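Local coordinates for glucosamine--fructose-6-phosphate aminotransferase [isomerizing] (Francisella tularensis subsp. tularensis, PDB 3TBF), which probably catalyses the isomerising half of glucosamine-6-phosphate synthesis, turning fructose 6-phosphate into the amino sugar with ammonia drawn from glutamine, at residues Gly36-Asp41 and Phe177-Ala182. Sequence-based numbering, arbitrary orientation.
Sequences GEISLD and FTLVIA
V180 meets two residues of segment 36-41 with its two methyls, one apiece. Its CG2 faces I38, and the CG2 methyls of the two residues stand 3.5 Å apart, the side chains meeting at a slant. Its CG1, anti to the backbone N (chi1 166°), turns to L40, whose CD1 comes within 3.2 Å of it; both pairs are closer than usual for two methyl carbons. The fork of a valine suits this place, because a short, stiff side chain can offer one methyl to each neighbour.

L40 does not point at the helix from its backbone; its CG lies anti to the backbone N (chi1 -159°), which brings its CD1 to V180 CG1, the side chains crossing at nearly a right angle. A leucine has the length to span that gap. I38 does point across, and its two branches of unequal length suit it to two partners: CG2 takes V180, while the longer arm ends in CD1, 3.7 Å from L179 CD1, the two side chains again nearly perpendicular. L179, a long and flexible apolar arm, can extend to meet it.

Segment 177-182 belongs to helix 165-184, which packs beside the parallel five-stranded sheet of the first SIS domain, an alpha/beta sandwich. Residues 37-38 pair with 33-34 in a small antiparallel hairpin, so the contact sets this hairpin and the residues that follow it against the helix, on the face bearing L179 and V180. L179 also packs on Y196, T197 and L200 of helix 190-201, and V180 on F43 and F51.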
ATOM      1  N   GLY A  36      15.724 -26.107  22.435  1.00 42.26           N
ATOM      2  CA  GLY A  36      14.477 -26.114  21.653  1.00 41.17           C
ATOM      3  C   GLY A  36      13.439 -25.067  22.022  1.00 39.92           C
ATOM      4  O   GLY A  36      12.342 -25.154  21.542  1.00 38.67           O
ATOM      5  N   GLU A  37      13.793 -24.103  22.876  1.00 39.12           N
ATOM      6  CA  GLU A  37      12.904 -23.002  23.247  1.00 39.63           C
ATOM      7  C   GLU A  37      13.452 -21.691  22.721  1.00 38.13           C
ATOM      8  O   GLU A  37      14.658 -21.478  22.696  1.00 37.24           O
ATOM      9  CB  GLU A  37      12.786 -22.876  24.763  1.00 40.54           C
ATOM     10  CG  GLU A  37      12.162 -24.091  25.442  1.00 44.31           C
ATOM     11  CD  GLU A  37      12.045 -23.900  26.959  1.00 49.91           C
ATOM     12  OE1 GLU A  37      12.789 -23.060  27.531  1.00 52.36           O
ATOM     13  OE2 GLU A  37      11.205 -24.589  27.582  1.00 53.18           O
ATOM     14  N   ILE A  38      12.566 -20.812  22.300  1.00 37.23           N
ATOM     15  CA  ILE A  38      13.004 -19.497  21.889  1.00 37.28           C
ATOM     16  C   ILE A  38      13.576 -18.798  23.087  1.00 37.83           C
ATOM     17  O   ILE A  38      12.966 -18.796  24.150  1.00 36.40           O
ATOM     18  CB  ILE A  38      11.902 -18.653  21.242  1.00 36.81           C
ATOM     19  CG1 ILE A  38      11.623 -19.199  19.845  1.00 35.65           C
ATOM     20  CG2 ILE A  38      12.374 -17.258  21.072  1.00 36.33           C
ATOM     21  CD1 ILE A  38      10.414 -18.683  19.216  1.00 33.47           C
ATOM     22  N   SER A  39      14.779 -18.262  22.895  1.00 38.90           N
ATOM     23  CA  SER A  39      15.551 -17.729  23.991  1.00 41.39           C
ATOM     24  C   SER A  39      15.997 -16.290  23.764  1.00 42.64           C
ATOM     25  O   SER A  39      16.543 -15.933  22.721  1.00 41.74           O
ATOM     26  CB  SER A  39      16.780 -18.609  24.256  1.00 41.68           C
ATOM     27  OG  SER A  39      17.564 -18.100  25.329  1.00 42.39           O
ATOM     28  N   LEU A  40      15.800 -15.487  24.794  1.00 45.05           N
ATOM     29  CA  LEU A  40      16.252 -14.107  24.796  1.00 46.92           C
ATOM     30  C   LEU A  40      17.795 -14.047  24.889  1.00 48.48           C
ATOM     31  O   LEU A  40      18.404 -13.125  24.351  1.00 47.70           O
ATOM     32  CB  LEU A  40      15.587 -13.355  25.958  1.00 47.17           C
ATOM     33  CG  LEU A  40      15.541 -11.844  25.825  1.00 47.88           C
ATOM     34  CD1 LEU A  40      14.773 -11.485  24.555  1.00 46.94           C
ATOM     35  CD2 LEU A  40      14.921 -11.198  27.083  1.00 47.09           C
ATOM     36  N   ASP A  41      18.398 -15.048  25.551  1.00 50.53           N
ATOM     37  CA  ASP A  41      19.874 -15.179  25.680  1.00 52.07           C
ATOM     38  C   ASP A  41      20.613 -15.357  24.366  1.00 51.56           C
ATOM     39  O   ASP A  41      21.809 -15.138  24.319  1.00 52.26           O
ATOM     40  CB  ASP A  41      20.253 -16.368  26.569  1.00 52.89           C
ATOM     41  CG  ASP A  41      19.728 -16.224  28.001  1.00 56.67           C
ATOM     42  OD1 ASP A  41      19.483 -15.064  28.437  1.00 60.03           O
ATOM     43  OD2 ASP A  41      19.557 -17.275  28.681  1.00 59.36           O
ATOM     44  N   PHE A 177      11.020 -13.016  16.498  1.00 14.44           N
ATOM     45  CA  PHE A 177      10.909 -11.708  17.132  1.00 15.40           C
ATOM     46  C   PHE A 177       9.509 -11.453  17.742  1.00 15.57           C
ATOM     47  O   PHE A 177       9.396 -10.991  18.871  1.00 15.28           O
ATOM     48  CB  PHE A 177      11.259 -10.613  16.096  1.00 15.72           C
ATOM     49  CG  PHE A 177      10.974  -9.224  16.558  1.00 18.15           C
ATOM     50  CD1 PHE A 177      11.704  -8.678  17.571  1.00 21.40           C
ATOM     51  CD2 PHE A 177       9.992  -8.469  15.967  1.00 20.69           C
ATOM     52  CE1 PHE A 177      11.459  -7.392  18.016  1.00 24.29           C
ATOM     53  CE2 PHE A 177       9.739  -7.181  16.407  1.00 23.37           C
ATOM     54  CZ  PHE A 177      10.492  -6.646  17.433  1.00 24.05           C
ATOM     55  N   THR A 178       8.448 -11.769  17.015  1.00 15.60           N
ATOM     56  CA  THR A 178       7.112 -11.625  17.583  1.00 15.66           C
ATOM     57  C   THR A 178       7.011 -12.387  18.874  1.00 15.99           C
ATOM     58  O   THR A 178       6.512 -11.835  19.845  1.00 17.12           O
ATOM     59  CB  THR A 178       6.025 -12.113  16.636  1.00 15.33           C
ATOM     60  OG1 THR A 178       5.988 -11.248  15.514  1.00 16.46           O
ATOM     61  CG2 THR A 178       4.684 -12.077  17.261  1.00 14.83           C
ATOM     62  N   LEU A 179       7.491 -13.636  18.913  1.00 15.42           N
ATOM     63  CA  LEU A 179       7.328 -14.443  20.134  1.00 15.59           C
ATOM     64  C   LEU A 179       8.255 -13.970  21.275  1.00 16.29           C
ATOM     65  O   LEU A 179       7.863 -13.946  22.449  1.00 18.57           O
ATOM     66  CB  LEU A 179       7.499 -15.925  19.849  1.00 15.02           C
ATOM     67  CG  LEU A 179       6.538 -16.511  18.803  1.00 14.53           C
ATOM     68  CD1 LEU A 179       6.896 -17.977  18.432  1.00 13.68           C
ATOM     69  CD2 LEU A 179       5.118 -16.492  19.258  1.00 13.94           C
ATOM     70  N   VAL A 180       9.458 -13.559  20.959  1.00 15.56           N
ATOM     71  CA  VAL A 180      10.311 -12.948  21.956  1.00 16.39           C
ATOM     72  C   VAL A 180       9.694 -11.730  22.627  1.00 17.66           C
ATOM     73  O   VAL A 180       9.712 -11.603  23.815  1.00 17.37           O
ATOM     74  CB  VAL A 180      11.650 -12.516  21.336  1.00 17.33           C
ATOM     75  CG1 VAL A 180      12.428 -11.558  22.315  1.00 16.07           C
ATOM     76  CG2 VAL A 180      12.507 -13.799  20.932  1.00 13.84           C
ATOM     77  N   ILE A 181       9.104 -10.847  21.835  1.00 19.17           N
ATOM     78  CA  ILE A 181       8.437  -9.654  22.347  1.00 19.58           C
ATOM     79  C   ILE A 181       7.206 -10.045  23.118  1.00 20.14           C
ATOM     80  O   ILE A 181       6.937  -9.503  24.175  1.00 20.91           O
ATOM     81  CB  ILE A 181       8.037  -8.684  21.191  1.00 19.74           C
ATOM     82  CG1 ILE A 181       9.289  -8.199  20.507  1.00 23.01           C
ATOM     83  CG2 ILE A 181       7.288  -7.432  21.721  1.00 19.34           C
ATOM     84  CD1 ILE A 181      10.330  -7.558  21.494  1.00 26.54           C
ATOM     85  N   ALA A 182       6.462 -10.989  22.583  1.00 20.49           N
ATOM     86  CA  ALA A 182       5.242 -11.419  23.218  1.00 22.54           C
ATOM     87  C   ALA A 182       5.524 -11.892  24.619  1.00 24.48           C
ATOM     88  O   ALA A 182       4.768 -11.595  25.543  1.00 26.39           O
ATOM     89  CB  ALA A 182       4.569 -12.528  22.439  1.00 20.29           C
TER